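Local coordinates for protein spherulin-4 (Aspergillus clavatus, PDB 5C5G) that is a glycoside hydrolase that binds N-acetyl-D-galactosamine and probably acts on galactosaminogalactan during biosynthesis of this fungal polysaccharide, at residues L14-Y17 / A22-P25; E27-K32 / G243-F248; K64-E69 / N105-V110; E88-I93 / T134-G139. All blocks are in the same frame, centred on the assembly; numbering follows the deposited sequence.

Overall arrangement
All four contacts lie in the helices and loops around one eight-stranded beta/alpha barrel. Contacts 1, 2 and 3 adjoin: helix 24-32 serves both contact 1 and contact 2, Pro25 O meeting Trp245 NE1 at 3.0 Å, while Leu65 packs on Leu14 and Trp23 and Tyr68 on Ile30. Contact 4 touches none of the others, though its nearest atoms come to about 6 Å from contact 3. Contacts 2 and 4 are buried and mostly apolar, each joining two helices, contact 4 being edged by an arginine. Contact 1, partly buried, adds an indole hydrogen bond and carries a sugar-binding tyrosine. Contact 3 lies at the surface, where a methyl and a polar loop meet without a hydrogen bond.

Contact 1. Residues L14-Y17 / A22-P25; sequences LYVY and AWDP. With EDO (1,2-ethanediol), chain B.
Leu14 lays its CD2 methyl over the middle of the six-membered ring of Trp23, 3.6 Å from CD2 to the ring centroid and 17° off the normal, a well-centred CH-pi contact. The closest ring atom is Trp23 CE2, at 3.5 Å from Leu14 CD2. A leucine chi1 of -173° directs CG toward the indole, and chi2 then sets CD2 over the face. At the edge of the indole, on its five-membered ring, the N-H is spent on the backbone: Trp23 NE1 donates to Val16 O over 2.9 Å, with an N-H...O angle of 160°. The oxygen lies close to the indole plane, yet the nitrogen sits well above the plane of the Val16 carbonyl and uses no lone-pair direction. Val16 runs past the five-membered ring in the opposite sense, bringing CG1 to 3.8 Å from Trp23 CD1. That same methyl touches Ala22 CB at 4.0 Å, and Ala22 CB in turn abuts Tyr17 O at 3.2 Å. One face and one polar edge of the indole are thus fixed by 14-17, while Ile62 and Leu65 of helix 56-66 add further packing. Tyr15 turns away from the tryptophan, and Tyr15 OH is hydrogen-bonded to O2 of an ethanediol, probably from the crystallisation liquor, at 2.7 Å. Through Leu14 and Val16, which flank this N-acetyl-D-galactosamine-binding tyrosine in sequence, Trp23 fastens the loop after strand 9-13, the first beta-alpha loop of a TIM barrel, the kind of loop that borders the active site in this fold.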
loop_
_atom_site.group_PDB
_atom_site.type_symbol
_atom_site.label_atom_id
_atom_site.label_comp_id
_atom_site.label_asym_id
_atom_site.label_seq_id
_atom_site.Cartn_x
_atom_site.Cartn_y
_atom_site.Cartn_z
ATOM N N LEU A 14 -6.108 1.926 2.970
ATOM C CA LEU A 14 -7.045 2.355 3.996
ATOM C C LEU A 14 -7.990 3.390 3.425
ATOM O O LEU A 14 -7.910 4.582 3.737
ATOM C CB LEU A 14 -6.292 2.894 5.217
ATOM C CG LEU A 14 -7.146 3.237 6.434
ATOM C CD1 LEU A 14 -7.809 1.986 6.976
ATOM C CD2 LEU A 14 -6.316 3.893 7.506
ATOM N N TYR A 15 -8.877 2.934 2.555
ATOM C CA TYR A 15 -9.810 3.839 1.880
ATOM C C TYR A 15 -11.145 3.804 2.625
ATOM O O TYR A 15 -12.218 3.831 2.027
ATOM C CB TYR A 15 -9.980 3.485 0.394
ATOM C CG TYR A 15 -8.682 3.333 -0.379
ATOM C CD1 TYR A 15 -7.478 3.843 0.105
ATOM C CD2 TYR A 15 -8.657 2.634 -1.569
ATOM C CE1 TYR A 15 -6.311 3.687 -0.596
ATOM C CE2 TYR A 15 -7.471 2.466 -2.284
ATOM C CZ TYR A 15 -6.298 2.989 -1.769
ATOM O OH TYR A 15 -5.118 2.810 -2.457
ATOM N N VAL A 16 -11.045 3.656 3.930
ATOM C CA VAL A 16 -12.141 3.760 4.870
ATOM C C VAL A 16 -12.243 5.208 5.292
ATOM O O VAL A 16 -11.258 5.788 5.705
ATOM C CB VAL A 16 -11.784 2.935 6.133
ATOM C CG1 VAL A 16 -12.874 3.006 7.164
ATOM C CG2 VAL A 16 -11.483 1.475 5.773
ATOM N N TYR A 17 -13.425 5.802 5.198
ATOM C CA TYR A 17 -13.560 7.180 5.630
ATOM C C TYR A 17 -13.373 7.271 7.160
ATOM O O TYR A 17 -13.968 6.492 7.894
ATOM C CB TYR A 17 -14.914 7.757 5.224
ATOM C CG TYR A 17 -15.016 9.202 5.613
ATOM C CD1 TYR A 17 -14.406 10.177 4.845
ATOM C CD2 TYR A 17 -15.665 9.589 6.777
ATOM C CE1 TYR A 17 -14.443 11.496 5.212
ATOM C CE2 TYR A 17 -15.718 10.919 7.149
ATOM C CZ TYR A 17 -15.104 11.864 6.358
ATOM O OH TYR A 17 -15.134 13.186 6.716
ATOM N N ALA A 22 -13.835 4.573 12.998
ATOM C CA ALA A 22 -13.769 3.786 11.773
ATOM C C ALA A 22 -12.429 3.090 11.579
ATOM O O ALA A 22 -12.366 2.020 10.972
ATOM C CB ALA A 22 -14.089 4.644 10.557
ATOM N N TRP A 23 -11.347 3.715 12.034
ATOM C CA TRP A 23 -10.017 3.152 11.876
ATOM C C TRP A 23 -9.586 2.300 13.073
ATOM O O TRP A 23 -8.468 1.777 13.076
ATOM C CB TRP A 23 -9.011 4.268 11.595
ATOM C CG TRP A 23 -9.140 4.868 10.230
ATOM C CD1 TRP A 23 -10.030 4.532 9.260
ATOM C CD2 TRP A 23 -8.329 5.910 9.686
ATOM N NE1 TRP A 23 -9.819 5.299 8.132
ATOM C CE2 TRP A 23 -8.780 6.155 8.372
ATOM C CE3 TRP A 23 -7.260 6.660 10.184
ATOM C CZ2 TRP A 23 -8.199 7.117 7.549
ATOM C CZ3 TRP A 23 -6.679 7.615 9.362
ATOM C CH2 TRP A 23 -7.155 7.835 8.063
ATOM N N ASP A 24 -10.477 2.119 14.045
ATOM C CA ASP A 24 -10.141 1.369 15.244
ATOM C C ASP A 24 -9.630 -0.041 14.953
ATOM O O ASP A 24 -8.694 -0.482 15.601
ATOM C CB ASP A 24 -11.336 1.280 16.198
ATOM C CG ASP A 24 -11.584 2.571 16.985
ATOM O OD1 ASP A 24 -10.921 3.598 16.736
ATOM O OD2 ASP A 24 -12.462 2.550 17.869
ATOM N N PRO A 25 -10.224 -0.756 13.983
ATOM C CA PRO A 25 -9.712 -2.119 13.772
ATOM C C PRO A 25 -8.269 -2.144 13.289
ATOM O O PRO A 25 -7.562 -3.126 13.527
ATOM C CB PRO A 25 -10.650 -2.682 12.701
ATOM C CG PRO A 25 -11.917 -1.923 12.874
ATOM C CD PRO A 25 -11.458 -0.521 13.224
HETATM C C1 EDO B . -4.444 -1.349 -3.466
HETATM O O1 EDO B . -3.502 -1.767 -4.469
HETATM C C2 EDO B . -5.566 -0.462 -4.003
HETATM O O2 EDO B . -5.101 0.850 -4.358
#

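Contact 2. Residues E27-K32 / G243-F248; sequences EDVISK and GQWSEF
The indole of Trp245 receives Val29 obliquely, along the stretch of ring from NE1 to CZ2, so that the valine is neither squarely over a face nor in the ring plane. Val29 CG2 lies 3.6 Å from Trp245 CZ2, and the other methyl, CG1, comes to 3.7 Å from Trp245 NE1. Both methyls approach from the same side of the indole plane. The N-H itself is bonded to Pro25 O, one turn before Val29 on the same helix, which ties the indole to helix 24-32 by a polar bond as well as by packing. Phe241 meets the ring with its plane steeply inclined, and Val10, Val12 and Phe229 touch it from the strands. The contact thus joins the first and last helices of the closed beta/alpha barrel, above the seam where strand 9-13 neighbours strand 227-230. A chi1 of 165° swings the indole away from the backbone N, from helix 245-252 toward the valine. The backbones come nearest at Val29 and Ser246, whose CA atoms are 6.8 Å apart; Val29 CG1 is 4.4 Å from Ser246 CA. Farther along, Lys32 forms a salt bridge with Asp250, adding a charged link between the same two helices.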
loop_
_atom_site.group_PDB
_atom_site.type_symbol
_atom_site.label_atom_id
_atom_site.label_comp_id
_atom_site.label_asym_id
_atom_site.label_seq_id
_atom_site.Cartn_x
_atom_site.Cartn_y
_atom_site.Cartn_z
ATOM N N GLU A 27 -6.013 0.418 14.181
ATOM C CA GLU A 27 -5.208 0.822 15.312
ATOM C C GLU A 27 -5.050 -0.333 16.281
ATOM O O GLU A 27 -3.990 -0.505 16.882
ATOM C CB GLU A 27 -5.790 2.038 16.016
ATOM C CG GLU A 27 -4.788 2.652 16.979
ATOM C CD GLU A 27 -5.303 3.870 17.681
ATOM O OE1 GLU A 27 -6.406 4.352 17.338
ATOM O OE2 GLU A 27 -4.593 4.340 18.587
ATOM N N ASP A 28 -6.103 -1.133 16.432
ATOM C CA ASP A 28 -6.052 -2.247 17.368
ATOM C C ASP A 28 -4.965 -3.253 16.992
ATOM O O ASP A 28 -4.223 -3.701 17.863
ATOM C CB ASP A 28 -7.407 -2.933 17.468
ATOM C CG ASP A 28 -8.437 -2.106 18.248
ATOM O OD1 ASP A 28 -8.059 -1.132 18.932
ATOM O OD2 ASP A 28 -9.635 -2.447 18.184
ATOM N N VAL A 29 -4.839 -3.600 15.716
ATOM C CA VAL A 29 -3.810 -4.563 15.337
ATOM C C VAL A 29 -2.414 -3.930 15.315
ATOM O O VAL A 29 -1.435 -4.612 15.615
ATOM C CB VAL A 29 -4.113 -5.274 13.994
ATOM C CG1 VAL A 29 -5.417 -6.040 14.083
ATOM C CG2 VAL A 29 -4.134 -4.296 12.821
ATOM N N ILE A 30 -2.317 -2.642 15.011
ATOM C CA ILE A 30 -1.033 -1.963 15.070
ATOM C C ILE A 30 -0.495 -2.005 16.504
ATOM O O ILE A 30 0.689 -2.264 16.728
ATOM C CB ILE A 30 -1.140 -0.499 14.606
ATOM C CG1 ILE A 30 -1.398 -0.444 13.104
ATOM C CG2 ILE A 30 0.126 0.298 14.970
ATOM C CD1 ILE A 30 -1.890 0.926 12.631
ATOM N N SER A 31 -1.375 -1.737 17.463
ATOM C CA SER A 31 -1.020 -1.725 18.871
ATOM C C SER A 31 -0.720 -3.130 19.393
ATOM O O SER A 31 0.196 -3.329 20.197
ATOM C CB SER A 31 -2.160 -1.095 19.680
ATOM O OG SER A 31 -1.835 -1.092 21.056
ATOM N N LYS A 32 -1.485 -4.115 18.930
ATOM C CA LYS A 32 -1.306 -5.490 19.378
ATOM C C LYS A 32 -0.011 -6.100 18.855
ATOM O O LYS A 32 0.569 -6.974 19.491
ATOM C CB LYS A 32 -2.497 -6.344 18.930
ATOM C CG LYS A 32 -2.406 -7.805 19.315
ATOM C CD LYS A 32 -3.591 -8.599 18.813
ATOM C CE LYS A 32 -3.420 -10.076 19.125
ATOM N NZ LYS A 32 -4.436 -10.915 18.436
ATOM N N GLY A 243 -13.747 -10.064 7.635
ATOM C CA GLY A 243 -14.094 -10.840 8.803
ATOM C C GLY A 243 -12.953 -11.581 9.465
ATOM O O GLY A 243 -13.108 -12.015 10.605
ATOM N N GLN A 244 -11.829 -11.728 8.770
ATOM C CA GLN A 244 -10.654 -12.399 9.331
ATOM C C GLN A 244 -9.446 -11.473 9.356
ATOM O O GLN A 244 -8.311 -11.912 9.314
ATOM C CB GLN A 244 -10.356 -13.679 8.551
ATOM C CG GLN A 244 -11.466 -14.710 8.759
ATOM C CD GLN A 244 -11.261 -15.970 7.968
ATOM O OE1 GLN A 244 -10.256 -16.661 8.133
ATOM N NE2 GLN A 244 -12.204 -16.268 7.084
ATOM N N TRP A 245 -9.702 -10.171 9.425
ATOM C CA TRP A 245 -8.628 -9.188 9.474
ATOM C C TRP A 245 -7.656 -9.444 10.634
ATOM O O TRP A 245 -6.440 -9.474 10.441
ATOM C CB TRP A 245 -9.250 -7.799 9.563
ATOM C CG TRP A 245 -8.337 -6.677 9.966
ATOM C CD1 TRP A 245 -8.412 -5.960 11.114
ATOM C CD2 TRP A 245 -7.255 -6.128 9.213
ATOM N NE1 TRP A 245 -7.444 -4.987 11.130
ATOM C CE2 TRP A 245 -6.713 -5.077 9.978
ATOM C CE3 TRP A 245 -6.686 -6.423 7.978
ATOM C CZ2 TRP A 245 -5.622 -4.322 9.549
ATOM C CZ3 TRP A 245 -5.592 -5.669 7.555
ATOM C CH2 TRP A 245 -5.093 -4.624 8.332
ATOM N N SER A 246 -8.175 -9.654 11.835
ATOM C CA SER A 246 -7.290 -9.860 12.976
ATOM C C SER A 246 -6.489 -11.156 12.803
ATOM O O SER A 246 -5.320 -11.210 13.164
ATOM C CB SER A 246 -8.056 -9.843 14.301
ATOM O OG SER A 246 -9.080 -10.804 14.315
ATOM N N GLU A 247 -7.132 -12.200 12.279
ATOM C CA GLU A 247 -6.463 -13.475 12.049
ATOM C C GLU A 247 -5.361 -13.321 11.002
ATOM O O GLU A 247 -4.273 -13.861 11.162
ATOM C CB GLU A 247 -7.462 -14.554 11.616
ATOM C CG GLU A 247 -8.381 -15.032 12.724
ATOM C CD GLU A 247 -9.628 -14.178 12.928
ATOM O OE1 GLU A 247 -9.780 -13.087 12.346
ATOM O OE2 GLU A 247 -10.482 -14.621 13.725
ATOM N N PHE A 248 -5.649 -12.594 9.931
ATOM C CA PHE A 248 -4.649 -12.310 8.920
ATOM C C PHE A 248 -3.429 -11.623 9.533
ATOM O O PHE A 248 -2.303 -12.047 9.312
ATOM C CB PHE A 248 -5.269 -11.457 7.799
ATOM C CG PHE A 248 -4.268 -10.782 6.907
ATOM C CD1 PHE A 248 -3.344 -11.507 6.182
ATOM C CD2 PHE A 248 -4.238 -9.410 6.816
ATOM C CE1 PHE A 248 -2.413 -10.855 5.379
ATOM C CE2 PHE A 248 -3.322 -8.771 6.007
ATOM C CZ PHE A 248 -2.409 -9.500 5.298
#

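Contact 3. Residues K64-E69 / N105-V110; sequences KLASYE and NANLAV
A surface contact, without a hydrogen bond across it, joins the C-terminal end of helix 56-66 to the loop that leads from helix 86-103 into strand 112-116. Its centre is the methyl of Ala66, which points at the loop and rests against a backbone carbonyl, Ala66 CB lying 3.3 Å from Asn107 O. The two chains come near here, with the CA atoms of Ala66 and Asn107 5.8 Å apart. Asn107 reaches past the alanine toward Ser67, its amide nitrogen ND2 standing 3.8 Å from Ser67 CA and 3.9 Å from Ser67 CB, so the amide touches the carbon side of the serine. The serine hydroxyl is turned back to the last turn of helix 56-66: with chi1 at 76°, Ser67 OG donates to Lys64 O over 2.7 Å. The loop is braced from within too. Asn105 OD1 accepts from Asn107 N at 3.0 Å, closing an Asx turn, and the backbone from Asn105 to Leu108 makes a type I beta turn; with the turn in this form the Asn107 carbonyl faces Ala66. Beneath, Leu108 packs on Ile62 and Pro63, and Asn107 also touches Pro63. Helix 56-66 and the alpha-beta loop before strand 112-116 are thereby joined at the rim of the TIM barrel opposite the one that bears the beta-alpha loops.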
loop_
_atom_site.group_PDB
_atom_site.type_symbol
_atom_site.label_atom_id
_atom_site.label_comp_id
_atom_site.label_asym_id
_atom_site.label_seq_id
_atom_site.Cartn_x
_atom_site.Cartn_y
_atom_site.Cartn_z
ATOM N N LYS A 64 -2.973 10.142 14.742
ATOM C CA LYS A 64 -3.042 8.992 15.637
ATOM C C LYS A 64 -2.296 7.796 15.056
ATOM O O LYS A 64 -1.580 7.097 15.768
ATOM C CB LYS A 64 -4.491 8.618 15.939
ATOM C CG LYS A 64 -5.213 9.681 16.749
ATOM C CD LYS A 64 -6.728 9.527 16.706
ATOM C CE LYS A 64 -7.184 8.170 17.195
ATOM N NZ LYS A 64 -8.662 8.023 17.068
ATOM N N LEU A 65 -2.461 7.560 13.760
ATOM C CA LEU A 65 -1.740 6.457 13.124
ATOM C C LEU A 65 -0.271 6.784 12.980
ATOM O O LEU A 65 0.585 5.918 13.178
ATOM C CB LEU A 65 -2.313 6.119 11.743
ATOM C CG LEU A 65 -3.747 5.605 11.671
ATOM C CD1 LEU A 65 -4.070 5.219 10.247
ATOM C CD2 LEU A 65 -3.991 4.429 12.604
ATOM N N ALA A 66 0.026 8.027 12.620
ATOM C CA ALA A 66 1.404 8.456 12.406
ATOM C C ALA A 66 2.234 8.343 13.682
ATOM O O ALA A 66 3.449 8.226 13.620
ATOM C CB ALA A 66 1.438 9.879 11.889
ATOM N N SER A 67 1.578 8.369 14.838
ATOM C CA SER A 67 2.274 8.284 16.117
ATOM C C SER A 67 2.902 6.918 16.389
ATOM O O SER A 67 3.746 6.795 17.275
ATOM C CB SER A 67 1.313 8.641 17.255
ATOM O OG SER A 67 0.418 7.579 17.529
ATOM N N TYR A 68 2.487 5.889 15.657
ATOM C CA TYR A 68 3.030 4.543 15.862
ATOM C C TYR A 68 4.266 4.336 15.011
ATOM O O TYR A 68 4.239 4.546 13.799
ATOM C CB TYR A 68 1.987 3.494 15.490
ATOM C CG TYR A 68 0.849 3.405 16.466
ATOM C CD1 TYR A 68 0.933 2.588 17.578
ATOM C CD2 TYR A 68 -0.313 4.131 16.273
ATOM C CE1 TYR A 68 -0.108 2.497 18.481
ATOM C CE2 TYR A 68 -1.359 4.051 17.171
ATOM C CZ TYR A 68 -1.254 3.233 18.271
ATOM O OH TYR A 68 -2.290 3.144 19.179
ATOM N N GLU A 69 5.341 3.886 15.639
ATOM C CA GLU A 69 6.619 3.762 14.960
ATOM C C GLU A 69 6.627 2.664 13.902
ATOM O O GLU A 69 7.448 2.698 12.990
ATOM C CB GLU A 69 7.726 3.489 15.978
ATOM N N ASN A 105 1.296 20.783 12.551
ATOM C CA ASN A 105 1.197 19.526 13.279
ATOM C C ASN A 105 2.154 18.544 12.640
ATOM O O ASN A 105 1.915 18.039 11.549
ATOM C CB ASN A 105 -0.233 18.986 13.238
ATOM C CG ASN A 105 -0.412 17.714 14.053
ATOM O OD1 ASN A 105 0.555 17.063 14.448
ATOM N ND2 ASN A 105 -1.658 17.349 14.295
ATOM N N ALA A 106 3.250 18.267 13.334
ATOM C CA ALA A 106 4.289 17.423 12.771
ATOM C C ALA A 106 3.812 16.005 12.461
ATOM O O ALA A 106 4.399 15.336 11.617
ATOM C CB ALA A 106 5.490 17.383 13.710
ATOM N N ASN A 107 2.754 15.559 13.137
ATOM C CA ASN A 107 2.208 14.219 12.921
ATOM C C ASN A 107 1.108 14.149 11.873
ATOM O O ASN A 107 0.630 13.057 11.545
ATOM C CB ASN A 107 1.712 13.609 14.238
ATOM C CG ASN A 107 2.785 12.801 14.955
ATOM O OD1 ASN A 107 3.942 12.771 14.536
ATOM N ND2 ASN A 107 2.397 12.131 16.038
ATOM N N LEU A 108 0.702 15.300 11.340
ATOM C CA LEU A 108 -0.185 15.295 10.188
ATOM C C LEU A 108 0.716 15.255 8.976
ATOM O O LEU A 108 1.060 16.292 8.409
ATOM C CB LEU A 108 -1.106 16.520 10.163
ATOM C CG LEU A 108 -2.087 16.438 8.985
ATOM C CD1 LEU A 108 -3.093 15.312 9.162
ATOM C CD2 LEU A 108 -2.816 17.732 8.732
ATOM N N ALA A 109 1.108 14.049 8.591
ATOM C CA ALA A 109 2.152 13.871 7.600
ATOM C C ALA A 109 2.134 12.456 7.081
ATOM O O ALA A 109 1.683 11.532 7.774
ATOM C CB ALA A 109 3.515 14.162 8.205
ATOM N N VAL A 110 2.709 12.283 5.900
ATOM C CA VAL A 110 2.975 10.960 5.344
ATOM C C VAL A 110 4.473 10.817 5.117
ATOM O O VAL A 110 5.212 11.808 5.134
ATOM C CB VAL A 110 2.158 10.706 4.061
ATOM C CG1 VAL A 110 0.651 10.756 4.363
ATOM C CG2 VAL A 110 2.514 11.693 2.981
#

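Contact 4. Residues E88-I93 / T134-G139; sequences EVRRDI and TDVVKG
With CG opposite its backbone N (chi1 -179°) and the chain extended as far as NE, Arg90 stretches across to Val136, while a chi1 of 174° at Val136 turns CG2 mainly to the arginine and CG1 to Ile93, CG1 also coming near Arg90 NE. Val136 CG2 lies over one face of the guanidinium, 3.6 Å above its plane and displaced toward the rim, and 3.7 Å from Arg90 NH1. The arginine thus offers a flat face to the methyl, and its NE forms a salt bridge with Glu94 one turn on, which helps hold the group in place. The other methyl, Val136 CG1, has CD1 and CG2 of Ile93 each 4.0 Å away. Ile93 CD1 also touches Val137 CG2 at 4.2 Å, so the isoleucine is shared by two consecutive valines. Inward, Ile93 and Val137 both reach Phe115 of strand 112-116, whereas Arg90 covers the outer margin. The segment axes approach to 10.6 Å and run nearly parallel, with a crossing angle of -21°. Side-by-side helices running the same way and resting on the strand that links them in sequence are the hallmark of consecutive beta-alpha units in a TIM barrel, here helices 86-103 and 124-139.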
loop_
_atom_site.group_PDB
_atom_site.type_symbol
_atom_site.label_atom_id
_atom_site.label_comp_id
_atom_site.label_asym_id
_atom_site.label_seq_id
_atom_site.Cartn_x
_atom_site.Cartn_y
_atom_site.Cartn_z
ATOM N N GLU A 88 0.312 18.021 -12.459
ATOM C CA GLU A 88 -0.824 17.751 -11.582
ATOM C C GLU A 88 -0.458 16.675 -10.573
ATOM O O GLU A 88 -0.811 16.752 -9.397
ATOM C CB GLU A 88 -2.044 17.338 -12.405
ATOM C CG GLU A 88 -2.562 18.467 -13.288
ATOM C CD GLU A 88 -3.597 18.016 -14.298
ATOM O OE1 GLU A 88 -4.205 16.943 -14.099
ATOM O OE2 GLU A 88 -3.797 18.742 -15.296
ATOM N N VAL A 89 0.285 15.677 -11.024
ATOM C CA VAL A 89 0.790 14.659 -10.117
ATOM C C VAL A 89 1.686 15.325 -9.065
ATOM O O VAL A 89 1.572 15.060 -7.870
ATOM C CB VAL A 89 1.562 13.575 -10.880
ATOM C CG1 VAL A 89 2.163 12.578 -9.935
ATOM C CG2 VAL A 89 0.645 12.864 -11.868
ATOM N N ARG A 90 2.568 16.208 -9.507
ATOM C CA ARG A 90 3.458 16.899 -8.597
ATOM C C ARG A 90 2.687 17.766 -7.600
ATOM O O ARG A 90 3.058 17.835 -6.433
ATOM C CB ARG A 90 4.464 17.728 -9.369
ATOM C CG ARG A 90 5.433 18.449 -8.483
ATOM C CD ARG A 90 6.656 18.870 -9.251
ATOM N NE ARG A 90 7.704 19.327 -8.348
ATOM C CZ ARG A 90 8.996 19.363 -8.659
ATOM N NH1 ARG A 90 9.405 18.965 -9.852
ATOM N NH2 ARG A 90 9.877 19.796 -7.768
ATOM N N ARG A 91 1.627 18.437 -8.043
ATOM C CA ARG A 91 0.814 19.222 -7.114
ATOM C C ARG A 91 0.325 18.328 -5.984
ATOM O O ARG A 91 0.362 18.706 -4.808
ATOM C CB ARG A 91 -0.368 19.889 -7.820
ATOM C CG ARG A 91 -1.315 20.622 -6.875
ATOM C CD ARG A 91 -2.431 19.727 -6.347
ATOM N NE ARG A 91 -3.256 20.445 -5.385
ATOM C CZ ARG A 91 -4.148 19.862 -4.595
ATOM N NH1 ARG A 91 -4.852 20.593 -3.747
ATOM N NH2 ARG A 91 -4.359 18.556 -4.676
ATOM N N ASP A 92 -0.122 17.129 -6.307
ATOM C CA ASP A 92 -0.647 16.247 -5.279
ATOM C C ASP A 92 0.466 15.804 -4.324
ATOM O O ASP A 92 0.283 15.776 -3.104
ATOM C CB ASP A 92 -1.345 15.026 -5.886
ATOM C CG ASP A 92 -2.675 15.358 -6.518
ATOM O OD1 ASP A 92 -3.214 16.464 -6.296
ATOM O OD2 ASP A 92 -3.198 14.493 -7.258
ATOM N N ILE A 93 1.632 15.440 -4.860
ATOM C CA ILE A 93 2.758 15.059 -4.012
ATOM C C ILE A 93 3.085 16.192 -3.049
ATOM O O ILE A 93 3.273 15.979 -1.841
ATOM C CB ILE A 93 4.007 14.754 -4.864
ATOM C CG1 ILE A 93 3.778 13.523 -5.756
ATOM C CG2 ILE A 93 5.213 14.532 -3.966
ATOM C CD1 ILE A 93 4.847 13.348 -6.832
ATOM N N THR A 134 9.833 9.724 -8.741
ATOM C CA THR A 134 10.623 9.267 -7.612
ATOM C C THR A 134 11.569 10.362 -7.133
ATOM O O THR A 134 11.716 10.574 -5.922
ATOM C CB THR A 134 11.338 7.954 -7.946
ATOM O OG1 THR A 134 10.333 6.944 -7.976
ATOM C CG2 THR A 134 12.371 7.585 -6.894
ATOM N N ASP A 135 12.213 11.064 -8.059
ATOM C CA ASP A 135 13.072 12.180 -7.672
ATOM C C ASP A 135 12.304 13.241 -6.893
ATOM O O ASP A 135 12.801 13.798 -5.922
ATOM C CB ASP A 135 13.727 12.813 -8.911
ATOM C CG ASP A 135 14.856 11.974 -9.484
ATOM O OD1 ASP A 135 15.311 11.019 -8.818
ATOM O OD2 ASP A 135 15.302 12.295 -10.604
ATOM N N VAL A 136 11.089 13.529 -7.327
ATOM C CA VAL A 136 10.257 14.495 -6.624
ATOM C C VAL A 136 9.940 14.017 -5.213
ATOM O O VAL A 136 10.083 14.768 -4.241
ATOM C CB VAL A 136 8.955 14.801 -7.396
ATOM C CG1 VAL A 136 8.030 15.705 -6.580
ATOM C CG2 VAL A 136 9.275 15.454 -8.729
ATOM N N VAL A 137 9.528 12.765 -5.060
ATOM C CA VAL A 137 9.223 12.266 -3.735
ATOM C C VAL A 137 10.455 12.303 -2.840
ATOM O O VAL A 137 10.384 12.749 -1.685
ATOM C CB VAL A 137 8.683 10.849 -3.809
ATOM C CG1 VAL A 137 8.510 10.250 -2.413
ATOM C CG2 VAL A 137 7.361 10.855 -4.532
ATOM N N LYS A 138 11.587 11.838 -3.353
ATOM C CA LYS A 138 12.813 11.779 -2.559
ATOM C C LYS A 138 13.350 13.162 -2.216
ATOM O O LYS A 138 14.095 13.303 -1.249
ATOM C CB LYS A 138 13.893 10.988 -3.298
ATOM C CG LYS A 138 13.536 9.532 -3.582
ATOM C CD LYS A 138 13.426 8.667 -2.336
ATOM C CE LYS A 138 13.163 7.198 -2.712
ATOM N NZ LYS A 138 12.752 6.329 -1.549
ATOM N N GLY A 139 13.003 14.180 -3.003
ATOM C CA GLY A 139 13.567 15.508 -2.822
ATOM C C GLY A 139 12.668 16.534 -2.158
ATOM O O GLY A 139 13.078 17.676 -1.944
#